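Local coordinates for protein succinate dehydrogenase subunit A (Mycolicibacterium smegmatis, PDB 7D6V) that probably oxidises succinate to fumarate at its FAD as the flavoprotein subunit of a membrane-bound, quinone-reducing respiratory complex, at residues A[167-179]-A[187-200]. Numbering follows the deposited sequence.
With FAD (flavin-adenine dinucleotide), chain D.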
ATOM      1  N   ARG A 167      11.507 -16.619 -13.382  1.00 14.58           N
ATOM      2  CA  ARG A 167      10.138 -17.035 -13.124  1.00 14.58           C
ATOM      3  C   ARG A 167       9.807 -16.792 -11.660  1.00 14.58           C
ATOM      4  O   ARG A 167      10.624 -17.067 -10.777  1.00 14.58           O
ATOM      5  CB  ARG A 167       9.920 -18.506 -13.477  1.00 14.58           C
ATOM      6  CG  ARG A 167       8.464 -18.915 -13.461  1.00 14.58           C
ATOM      7  CD  ARG A 167       8.262 -20.293 -14.040  1.00 14.58           C
ATOM      8  NE  ARG A 167       6.910 -20.775 -13.793  1.00 14.58           N
ATOM      9  CZ  ARG A 167       6.470 -21.978 -14.136  1.00 14.58           C
ATOM     10  NH1 ARG A 167       7.278 -22.831 -14.747  1.00 14.58           N
ATOM     11  NH2 ARG A 167       5.222 -22.327 -13.870  1.00 14.58           N
ATOM     12  N   VAL A 168       8.609 -16.275 -11.408  1.00 13.73           N
ATOM     13  CA  VAL A 168       8.142 -15.963 -10.063  1.00 13.73           C
ATOM     14  C   VAL A 168       7.108 -17.000  -9.659  1.00 13.73           C
ATOM     15  O   VAL A 168       6.157 -17.262 -10.406  1.00 13.73           O
ATOM     16  CB  VAL A 168       7.553 -14.544  -9.982  1.00 13.73           C
ATOM     17  CG1 VAL A 168       7.184 -14.207  -8.550  1.00 13.73           C
ATOM     18  CG2 VAL A 168       8.533 -13.528 -10.534  1.00 13.73           C
ATOM     19  N   PHE A 169       7.294 -17.594  -8.484  1.00 14.29           N
ATOM     20  CA  PHE A 169       6.364 -18.565  -7.914  1.00 14.29           C
ATOM     21  C   PHE A 169       5.801 -17.953  -6.635  1.00 14.29           C
ATOM     22  O   PHE A 169       6.324 -18.185  -5.545  1.00 14.29           O
ATOM     23  CB  PHE A 169       7.041 -19.910  -7.620  1.00 14.29           C
ATOM     24  CG  PHE A 169       7.695 -20.553  -8.812  1.00 14.29           C
ATOM     25  CD1 PHE A 169       7.118 -21.655  -9.417  1.00 14.29           C
ATOM     26  CD2 PHE A 169       8.902 -20.085  -9.299  1.00 14.29           C
ATOM     27  CE1 PHE A 169       7.718 -22.260 -10.497  1.00 14.29           C
ATOM     28  CE2 PHE A 169       9.504 -20.687 -10.383  1.00 14.29           C
ATOM     29  CZ  PHE A 169       8.912 -21.778 -10.980  1.00 14.29           C
ATOM     30  N   HIS A 170       4.730 -17.179  -6.764  1.00 15.29           N
ATOM     31  CA  HIS A 170       4.087 -16.599  -5.597  1.00 15.29           C
ATOM     32  C   HIS A 170       3.083 -17.584  -5.009  1.00 15.29           C
ATOM     33  O   HIS A 170       2.651 -18.533  -5.667  1.00 15.29           O
ATOM     34  CB  HIS A 170       3.393 -15.282  -5.945  1.00 15.29           C
ATOM     35  CG  HIS A 170       2.251 -15.433  -6.898  1.00 15.29           C
ATOM     36  ND1 HIS A 170       0.936 -15.472  -6.489  1.00 15.29           N
ATOM     37  CD2 HIS A 170       2.228 -15.547  -8.245  1.00 15.29           C
ATOM     38  CE1 HIS A 170       0.153 -15.608  -7.544  1.00 15.29           C
ATOM     39  NE2 HIS A 170       0.913 -15.656  -8.622  1.00 15.29           N
ATOM     40  N   GLU A 171       2.718 -17.343  -3.747  1.00 15.90           N
ATOM     41  CA  GLU A 171       1.837 -18.235  -2.991  1.00 15.90           C
ATOM     42  C   GLU A 171       2.430 -19.640  -2.899  1.00 15.90           C
ATOM     43  O   GLU A 171       1.718 -20.641  -2.974  1.00 15.90           O
ATOM     44  CB  GLU A 171       0.433 -18.281  -3.600  1.00 15.90           C
ATOM     45  CG  GLU A 171      -0.363 -16.984  -3.532  1.00 15.90           C
ATOM     46  CD  GLU A 171      -0.732 -16.585  -2.122  1.00 15.90           C
ATOM     47  OE1 GLU A 171      -0.935 -17.486  -1.285  1.00 15.90           O
ATOM     48  OE2 GLU A 171      -0.841 -15.374  -1.850  1.00 15.90           O
ATOM     49  N   THR A 172       3.749 -19.714  -2.740  1.00 15.28           N
ATOM     50  CA  THR A 172       4.466 -20.977  -2.630  1.00 15.28           C
ATOM     51  C   THR A 172       5.320 -20.946  -1.374  1.00 15.28           C
ATOM     52  O   THR A 172       6.012 -19.958  -1.115  1.00 15.28           O
ATOM     53  CB  THR A 172       5.339 -21.230  -3.862  1.00 15.28           C
ATOM     54  OG1 THR A 172       4.545 -21.095  -5.045  1.00 15.28           O
ATOM     55  CG2 THR A 172       5.927 -22.627  -3.822  1.00 15.28           C
ATOM     56  N   SER A 173       5.276 -22.024  -0.599  1.00 14.91           N
ATOM     57  CA  SER A 173       5.959 -22.104   0.683  1.00 14.91           C
ATOM     58  C   SER A 173       6.976 -23.234   0.645  1.00 14.91           C
ATOM     59  O   SER A 173       6.635 -24.365   0.291  1.00 14.91           O
ATOM     60  CB  SER A 173       4.958 -22.322   1.818  1.00 14.91           C
ATOM     61  OG  SER A 173       5.615 -22.440   3.065  1.00 14.91           O
ATOM     62  N   ILE A 174       8.216 -22.926   1.009  1.00 14.79           N
ATOM     63  CA  ILE A 174       9.305 -23.897   1.020  1.00 14.79           C
ATOM     64  C   ILE A 174       9.423 -24.472   2.422  1.00 14.79           C
ATOM     65  O   ILE A 174       9.497 -23.725   3.405  1.00 14.79           O
ATOM     66  CB  ILE A 174      10.629 -23.256   0.573  1.00 14.79           C
ATOM     67  CG1 ILE A 174      10.539 -22.799  -0.883  1.00 14.79           C
ATOM     68  CG2 ILE A 174      11.777 -24.228   0.753  1.00 14.79           C
ATOM     69  CD1 ILE A 174      10.315 -23.920  -1.868  1.00 14.79           C
ATOM     70  N   THR A 175       9.439 -25.802   2.519  1.00 15.55           N
ATOM     71  CA  THR A 175       9.470 -26.478   3.806  1.00 15.55           C
ATOM     72  C   THR A 175      10.769 -27.217   4.089  1.00 15.55           C
ATOM     73  O   THR A 175      11.018 -27.562   5.246  1.00 15.55           O
ATOM     74  CB  THR A 175       8.308 -27.475   3.918  1.00 15.55           C
ATOM     75  OG1 THR A 175       8.546 -28.594   3.057  1.00 15.55           O
ATOM     76  CG2 THR A 175       7.003 -26.814   3.522  1.00 15.55           C
ATOM     77  N   GLU A 176      11.596 -27.470   3.078  1.00 17.09           N
ATOM     78  CA  GLU A 176      12.835 -28.203   3.282  1.00 17.09           C
ATOM     79  C   GLU A 176      13.849 -27.788   2.227  1.00 17.09           C
ATOM     80  O   GLU A 176      13.494 -27.363   1.127  1.00 17.09           O
ATOM     81  CB  GLU A 176      12.604 -29.717   3.224  1.00 17.09           C
ATOM     82  CG  GLU A 176      13.697 -30.549   3.869  1.00 17.09           C
ATOM     83  CD  GLU A 176      13.661 -30.486   5.384  1.00 17.09           C
ATOM     84  OE1 GLU A 176      14.195 -29.516   5.961  1.00 17.09           O
ATOM     85  OE2 GLU A 176      13.092 -31.410   6.001  1.00 17.09           O
ATOM     86  N   LEU A 177      15.123 -27.917   2.581  1.00 17.46           N
ATOM     87  CA  LEU A 177      16.227 -27.766   1.646  1.00 17.46           C
ATOM     88  C   LEU A 177      16.880 -29.124   1.448  1.00 17.46           C
ATOM     89  O   LEU A 177      17.217 -29.801   2.424  1.00 17.46           O
ATOM     90  CB  LEU A 177      17.253 -26.751   2.152  1.00 17.46           C
ATOM     91  CG  LEU A 177      16.783 -25.306   2.316  1.00 17.46           C
ATOM     92  CD1 LEU A 177      17.928 -24.424   2.765  1.00 17.46           C
ATOM     93  CD2 LEU A 177      16.190 -24.792   1.023  1.00 17.46           C
ATOM     94  N   ILE A 178      17.051 -29.519   0.199  1.00 19.50           N
ATOM     95  CA  ILE A 178      17.585 -30.831  -0.138  1.00 19.50           C
ATOM     96  C   ILE A 178      19.093 -30.734  -0.294  1.00 19.50           C
ATOM     97  O   ILE A 178      19.613 -29.800  -0.915  1.00 19.50           O
ATOM     98  CB  ILE A 178      16.922 -31.380  -1.416  1.00 19.50           C
ATOM     99  CG1 ILE A 178      15.399 -31.324  -1.291  1.00 19.50           C
ATOM    100  CG2 ILE A 178      17.381 -32.798  -1.686  1.00 19.50           C
ATOM    101  CD1 ILE A 178      14.843 -32.182  -0.184  1.00 19.50           C
ATOM    102  N   LEU A 179      19.800 -31.703   0.276  1.00 22.52           N
ATOM    103  CA  LEU A 179      21.252 -31.747   0.251  1.00 22.52           C
ATOM    104  C   LEU A 179      21.720 -32.987  -0.496  1.00 22.52           C
ATOM    105  O   LEU A 179      21.046 -34.021  -0.498  1.00 22.52           O
ATOM    106  CB  LEU A 179      21.827 -31.748   1.670  1.00 22.52           C
ATOM    107  CG  LEU A 179      22.237 -30.411   2.287  1.00 22.52           C
ATOM    108  CD1 LEU A 179      21.102 -29.411   2.253  1.00 22.52           C
ATOM    109  CD2 LEU A 179      22.693 -30.633   3.711  1.00 22.52           C
ATOM    110  N   ALA A 187      15.290 -27.170  -3.369  1.00 16.26           N
ATOM    111  CA  ALA A 187      14.301 -26.809  -2.365  1.00 16.26           C
ATOM    112  C   ALA A 187      13.004 -27.556  -2.629  1.00 16.26           C
ATOM    113  O   ALA A 187      12.616 -27.758  -3.782  1.00 16.26           O
ATOM    114  CB  ALA A 187      14.041 -25.301  -2.357  1.00 16.26           C
ATOM    115  N   PHE A 188      12.338 -27.962  -1.554  1.00 16.36           N
ATOM    116  CA  PHE A 188      11.080 -28.688  -1.618  1.00 16.36           C
ATOM    117  C   PHE A 188      10.000 -27.883  -0.909  1.00 16.36           C
ATOM    118  O   PHE A 188      10.227 -27.357   0.183  1.00 16.36           O
ATOM    119  CB  PHE A 188      11.223 -30.075  -0.981  1.00 16.36           C
ATOM    120  CG  PHE A 188       9.951 -30.869  -0.945  1.00 16.36           C
ATOM    121  CD1 PHE A 188       9.587 -31.667  -2.014  1.00 16.36           C
ATOM    122  CD2 PHE A 188       9.126 -30.831   0.164  1.00 16.36           C
ATOM    123  CE1 PHE A 188       8.423 -32.401  -1.979  1.00 16.36           C
ATOM    124  CE2 PHE A 188       7.959 -31.560   0.198  1.00 16.36           C
ATOM    125  CZ  PHE A 188       7.610 -32.347  -0.873  1.00 16.36           C
ATOM    126  N   GLY A 189       8.832 -27.783  -1.528  1.00 14.96           N
ATOM    127  CA  GLY A 189       7.754 -27.032  -0.928  1.00 14.96           C
ATOM    128  C   GLY A 189       6.419 -27.418  -1.518  1.00 14.96           C
ATOM    129  O   GLY A 189       6.300 -28.408  -2.239  1.00 14.96           O
ATOM    130  N   TYR A 190       5.409 -26.609  -1.212  1.00 14.84           N
ATOM    131  CA  TYR A 190       4.058 -26.866  -1.682  1.00 14.84           C
ATOM    132  C   TYR A 190       3.435 -25.574  -2.185  1.00 14.84           C
ATOM    133  O   TYR A 190       3.808 -24.477  -1.763  1.00 14.84           O
ATOM    134  CB  TYR A 190       3.175 -27.474  -0.578  1.00 14.84           C
ATOM    135  CG  TYR A 190       2.985 -26.574   0.620  1.00 14.84           C
ATOM    136  CD1 TYR A 190       3.858 -26.626   1.693  1.00 14.84           C
ATOM    137  CD2 TYR A 190       1.933 -25.671   0.678  1.00 14.84           C
ATOM    138  CE1 TYR A 190       3.692 -25.805   2.785  1.00 14.84           C
ATOM    139  CE2 TYR A 190       1.763 -24.845   1.762  1.00 14.84           C
ATOM    140  CZ  TYR A 190       2.643 -24.918   2.815  1.00 14.84           C
ATOM    141  OH  TYR A 190       2.479 -24.098   3.905  1.00 14.84           O
ATOM    142  N   TYR A 191       2.475 -25.723  -3.089  1.00 15.55           N
ATOM    143  CA  TYR A 191       1.647 -24.607  -3.522  1.00 15.55           C
ATOM    144  C   TYR A 191       0.526 -24.397  -2.518  1.00 15.55           C
ATOM    145  O   TYR A 191      -0.160 -25.348  -2.137  1.00 15.55           O
ATOM    146  CB  TYR A 191       1.062 -24.877  -4.905  1.00 15.55           C
ATOM    147  CG  TYR A 191       2.061 -24.831  -6.034  1.00 15.55           C
ATOM    148  CD1 TYR A 191       2.440 -25.988  -6.695  1.00 15.55           C
ATOM    149  CD2 TYR A 191       2.605 -23.629  -6.453  1.00 15.55           C
ATOM    150  CE1 TYR A 191       3.343 -25.952  -7.729  1.00 15.55           C
ATOM    151  CE2 TYR A 191       3.509 -23.583  -7.488  1.00 15.55           C
ATOM    152  CZ  TYR A 191       3.873 -24.748  -8.124  1.00 15.55           C
ATOM    153  OH  TYR A 191       4.774 -24.708  -9.158  1.00 15.55           O
ATOM    154  N   ARG A 192       0.339 -23.151  -2.085  1.00 16.16           N
ATOM    155  CA  ARG A 192      -0.743 -22.868  -1.149  1.00 16.16           C
ATOM    156  C   ARG A 192      -2.099 -23.152  -1.775  1.00 16.16           C
ATOM    157  O   ARG A 192      -2.975 -23.730  -1.128  1.00 16.16           O
ATOM    158  CB  ARG A 192      -0.672 -21.419  -0.672  1.00 16.16           C
ATOM    159  CG  ARG A 192       0.505 -21.104   0.220  1.00 16.16           C
ATOM    160  CD  ARG A 192       0.325 -19.748   0.871  1.00 16.16           C
ATOM    161  NE  ARG A 192      -0.574 -19.815   2.015  1.00 16.16           N
ATOM    162  CZ  ARG A 192      -1.241 -18.777   2.505  1.00 16.16           C
ATOM    163  NH1 ARG A 192      -1.115 -17.583   1.949  1.00 16.16           N
ATOM    164  NH2 ARG A 192      -2.037 -18.935   3.551  1.00 16.16           N
ATOM    165  N   GLU A 193      -2.280 -22.781  -3.043  1.00 16.96           N
ATOM    166  CA  GLU A 193      -3.595 -22.868  -3.671  1.00 16.96           C
ATOM    167  C   GLU A 193      -4.087 -24.309  -3.756  1.00 16.96           C
ATOM    168  O   GLU A 193      -5.250 -24.597  -3.454  1.00 16.96           O
ATOM    169  CB  GLU A 193      -3.547 -22.239  -5.061  1.00 16.96           C
ATOM    170  CG  GLU A 193      -4.703 -22.637  -5.957  1.00 16.96           C
ATOM    171  CD  GLU A 193      -4.484 -22.241  -7.398  1.00 16.96           C
ATOM    172  OE1 GLU A 193      -3.369 -21.788  -7.725  1.00 16.96           O
ATOM    173  OE2 GLU A 193      -5.428 -22.377  -8.202  1.00 16.96           O
ATOM    174  N   THR A 194      -3.216 -25.230  -4.164  1.00 16.10           N
ATOM    175  CA  THR A 194      -3.628 -26.598  -4.435  1.00 16.10           C
ATOM    176  C   THR A 194      -3.096 -27.617  -3.440  1.00 16.10           C
ATOM    177  O   THR A 194      -3.634 -28.726  -3.377  1.00 16.10           O
ATOM    178  CB  THR A 194      -3.186 -27.018  -5.845  1.00 16.10           C
ATOM    179  OG1 THR A 194      -1.791 -26.743  -6.012  1.00 16.10           O
ATOM    180  CG2 THR A 194      -3.968 -26.256  -6.894  1.00 16.10           C
ATOM    181  N   GLY A 195      -2.069 -27.277  -2.668  1.00 16.19           N
ATOM    182  CA  GLY A 195      -1.459 -28.238  -1.777  1.00 16.19           C
ATOM    183  C   GLY A 195      -0.554 -29.240  -2.451  1.00 16.19           C
ATOM    184  O   GLY A 195      -0.184 -30.237  -1.823  1.00 16.19           O
ATOM    185  N   ASN A 196      -0.188 -29.009  -3.706  1.00 16.28           N
ATOM    186  CA  ASN A 196       0.644 -29.932  -4.461  1.00 16.28           C
ATOM    187  C   ASN A 196       2.116 -29.606  -4.258  1.00 16.28           C
ATOM    188  O   ASN A 196       2.489 -28.458  -4.012  1.00 16.28           O
ATOM    189  CB  ASN A 196       0.293 -29.876  -5.946  1.00 16.28           C
ATOM    190  CG  ASN A 196      -0.993 -30.600  -6.265  1.00 16.28           C
ATOM    191  OD1 ASN A 196      -1.201 -31.734  -5.840  1.00 16.28           O
ATOM    192  ND2 ASN A 196      -1.865 -29.949  -7.017  1.00 16.28           N
ATOM    193  N   PHE A 197       2.957 -30.627  -4.387  1.00 16.45           N
ATOM    194  CA  PHE A 197       4.360 -30.533  -4.011  1.00 16.45           C
ATOM    195  C   PHE A 197       5.234 -30.189  -5.210  1.00 16.45           C
ATOM    196  O   PHE A 197       5.113 -30.794  -6.284  1.00 16.45           O
ATOM    197  CB  PHE A 197       4.827 -31.836  -3.365  1.00 16.45           C
ATOM    198  CG  PHE A 197       4.077 -32.179  -2.115  1.00 16.45           C
ATOM    199  CD1 PHE A 197       3.809 -31.206  -1.171  1.00 16.45           C
ATOM    200  CD2 PHE A 197       3.624 -33.463  -1.891  1.00 16.45           C
ATOM    201  CE1 PHE A 197       3.115 -31.508  -0.028  1.00 16.45           C
ATOM    202  CE2 PHE A 197       2.927 -33.770  -0.748  1.00 16.45           C
ATOM    203  CZ  PHE A 197       2.674 -32.794   0.186  1.00 16.45           C
ATOM    204  N   VAL A 198       6.122 -29.221  -5.008  1.00 15.98           N
ATOM    205  CA  VAL A 198       7.036 -28.735  -6.026  1.00 15.98           C
ATOM    206  C   VAL A 198       8.463 -28.872  -5.511  1.00 15.98           C
ATOM    207  O   VAL A 198       8.761 -28.545  -4.356  1.00 15.98           O
ATOM    208  CB  VAL A 198       6.713 -27.277  -6.424  1.00 15.98           C
ATOM    209  CG1 VAL A 198       6.737 -26.361  -5.213  1.00 15.98           C
ATOM    210  CG2 VAL A 198       7.671 -26.788  -7.492  1.00 15.98           C
ATOM    211  N   LEU A 199       9.336 -29.390  -6.368  1.00 16.30           N
ATOM    212  CA  LEU A 199      10.751 -29.550  -6.075  1.00 16.30           C
ATOM    213  C   LEU A 199      11.555 -28.723  -7.065  1.00 16.30           C
ATOM    214  O   LEU A 199      11.422 -28.899  -8.280  1.00 16.30           O
ATOM    215  CB  LEU A 199      11.165 -31.019  -6.148  1.00 16.30           C
ATOM    216  CG  LEU A 199      12.669 -31.281  -6.157  1.00 16.30           C
ATOM    217  CD1 LEU A 199      13.291 -30.915  -4.822  1.00 16.30           C
ATOM    218  CD2 LEU A 199      12.951 -32.727  -6.506  1.00 16.30           C
ATOM    219  N   PHE A 200      12.387 -27.834  -6.543  1.00 16.13           N
ATOM    220  CA  PHE A 200      13.352 -27.093  -7.336  1.00 16.13           C
ATOM    221  C   PHE A 200      14.708 -27.772  -7.220  1.00 16.13           C
ATOM    222  O   PHE A 200      15.032 -28.372  -6.195  1.00 16.13           O
ATOM    223  CB  PHE A 200      13.431 -25.639  -6.872  1.00 16.13           C
ATOM    224  CG  PHE A 200      12.109 -24.929  -6.899  1.00 16.13           C
ATOM    225  CD1 PHE A 200      11.687 -24.267  -8.036  1.00 16.13           C
ATOM    226  CD2 PHE A 200      11.282 -24.935  -5.792  1.00 16.13           C
ATOM    227  CE1 PHE A 200      10.471 -23.621  -8.063  1.00 16.13           C
ATOM    228  CE2 PHE A 200      10.066 -24.291  -5.815  1.00 16.13           C
ATOM    229  CZ  PHE A 200       9.661 -23.634  -6.950  1.00 16.13           C
TER
HETATM  230  PA  FAD D 701      10.606  -9.317   3.620  1.00 47.92           P
HETATM  231  O1A FAD D 701      10.494  -8.534   2.366  1.00 60.35           O
HETATM  232  O2A FAD D 701       9.950  -8.819   4.849  1.00 49.78           O
HETATM  233  O5B FAD D 701       9.978 -10.755   3.328  1.00 56.78           O
HETATM  234  C5B FAD D 701      10.748 -11.908   3.042  1.00 44.11           C
HETATM  235  C4B FAD D 701      10.092 -12.702   1.925  1.00 52.81           C
HETATM  236  O4B FAD D 701      10.350 -14.092   2.088  1.00 51.81           O
HETATM  237  C3B FAD D 701       8.589 -12.576   1.872  1.00 50.05           C
HETATM  238  O3B FAD D 701       8.230 -12.416   0.508  1.00 55.52           O
HETATM  239  C2B FAD D 701       8.078 -13.913   2.341  1.00 47.82           C
HETATM  240  O2B FAD D 701       6.827 -14.258   1.762  1.00 66.09           O
HETATM  241  C1B FAD D 701       9.162 -14.834   1.864  1.00 53.66           C
HETATM  242  N9A FAD D 701       9.174 -16.087   2.634  1.00 52.69           N
HETATM  243  C8A FAD D 701       9.312 -16.208   3.954  1.00 42.11           C
HETATM  244  N7A FAD D 701       9.283 -17.502   4.320  1.00 48.96           N
HETATM  245  C5A FAD D 701       9.119 -18.231   3.212  1.00 47.12           C
HETATM  246  C6A FAD D 701       9.004 -19.658   2.878  1.00 47.41           C
HETATM  247  N6A FAD D 701       9.058 -20.605   3.827  1.00 50.65           N
HETATM  248  N1A FAD D 701       8.841 -19.988   1.591  1.00 47.33           N
HETATM  249  C2A FAD D 701       8.790 -19.071   0.622  1.00 51.28           C
HETATM  250  N3A FAD D 701       8.886 -17.764   0.853  1.00 51.84           N
HETATM  251  C4A FAD D 701       9.050 -17.292   2.103  1.00 48.04           C
HETATM  252  N1  FAD D 701      13.233  -0.747   8.508  1.00 62.94           N
HETATM  253  C2  FAD D 701      13.698   0.486   8.229  1.00 63.04           C
HETATM  254  O2  FAD D 701      14.882   0.610   7.905  1.00 56.25           O
HETATM  255  N3  FAD D 701      12.943   1.584   8.285  1.00 65.67           N
HETATM  256  C4  FAD D 701      11.663   1.536   8.631  1.00 65.21           C
HETATM  257  O4  FAD D 701      10.982   2.569   8.675  1.00 66.69           O
HETATM  258  C4X FAD D 701      11.066   0.231   8.957  1.00 60.33           C
HETATM  259  N5  FAD D 701       9.778   0.113   9.311  1.00 60.90           N
HETATM  260  C5X FAD D 701       9.264  -1.094   9.596  1.00 55.02           C
HETATM  261  C6  FAD D 701       7.931  -1.199   9.958  1.00 53.65           C
HETATM  262  C7  FAD D 701       7.394  -2.435  10.258  1.00 50.56           C
HETATM  263  C7M FAD D 701       5.953  -2.562  10.653  1.00 49.65           C
HETATM  264  C8  FAD D 701       8.242  -3.643  10.192  1.00 47.62           C
HETATM  265  C8M FAD D 701       7.659  -4.986  10.517  1.00 42.14           C
HETATM  266  C9  FAD D 701       9.572  -3.546   9.829  1.00 49.32           C
HETATM  267  C9A FAD D 701      10.109  -2.311   9.531  1.00 54.45           C
HETATM  268  N10 FAD D 701      11.454  -2.209   9.166  1.00 55.67           N
HETATM  269  C10 FAD D 701      11.955  -0.939   8.870  1.00 57.06           C
HETATM  270  C1' FAD D 701      12.304  -3.391   9.080  1.00 52.27           C
HETATM  271  C2' FAD D 701      12.500  -3.767   7.616  1.00 57.37           C
HETATM  272  O2' FAD D 701      11.305  -3.516   6.880  1.00 60.89           O
HETATM  273  C3' FAD D 701      12.828  -5.238   7.433  1.00 54.68           C
HETATM  274  O3' FAD D 701      14.089  -5.498   8.033  1.00 59.71           O
HETATM  275  C4' FAD D 701      12.909  -5.589   5.957  1.00 52.15           C
HETATM  276  O4' FAD D 701      11.655  -5.345   5.337  1.00 56.02           O
HETATM  277  C5' FAD D 701      13.272  -7.043   5.726  1.00 53.37           C
HETATM  278  O5' FAD D 701      13.114  -7.305   4.340  1.00 50.83           O
HETATM  279  P   FAD D 701      13.431  -8.723   3.684  1.00 52.77           P
HETATM  280  O1P FAD D 701      13.531  -8.511   2.216  1.00 55.36           O
HETATM  281  O2P FAD D 701      14.575  -9.354   4.392  1.00 55.97           O
HETATM  282  O3P FAD D 701      12.134  -9.620   4.002  1.00 53.35           O
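Tyr190 holds CG between its backbone N and carbonyl carbon (chi1 62°), which folds the phenol back over strand 172-179, where CB of Ser173 meets the ring face in a CH-pi contact and CG2 of Thr175 meets its edge. In Phe169 and Phe200, CG lies anti to the carbonyl carbon (chi1 -57° and -56°), and the two side chains approach from opposite directions. They meet as a T-shaped pair, with the edge of Phe200 over the centre of the Phe169 face and centroids 5.0 Å apart. Ile174 CD1 also packs against Phe200 CE2, at 4.0 Å, while Ile174 CG2 touches Ala187 CB.

Strands 172-179 and 187-191 pair as an antiparallel hairpin of the FAD-binding domain, the former outermost, within this chain, in a mixed sheet. Ser173 and Tyr190 are a hydrogen-bonded pair, and farther along Phe188 O accepts from both Thr175 N (2.9 Å) and Glu176 N (3.2 Å), a classic beta bulge that shifts the register by one. At the other end Arg192 N donates to Glu171 O at 3.0 Å, and a salt bridge through a weak hydrogen bond joins Arg192 NH1 to Glu171 OE1.

On its outer edge strand 172-179 binds the adenine of FAD through its backbone: Ile174 N donates to N1A (3.1 Å) and Ile174 O accepts from N6A (3.2 Å). Main-chain polarity alone supplies both bonds, which probably helps select adenine, whose ring acceptor beside an amino donor matches an N-H and C=O pair.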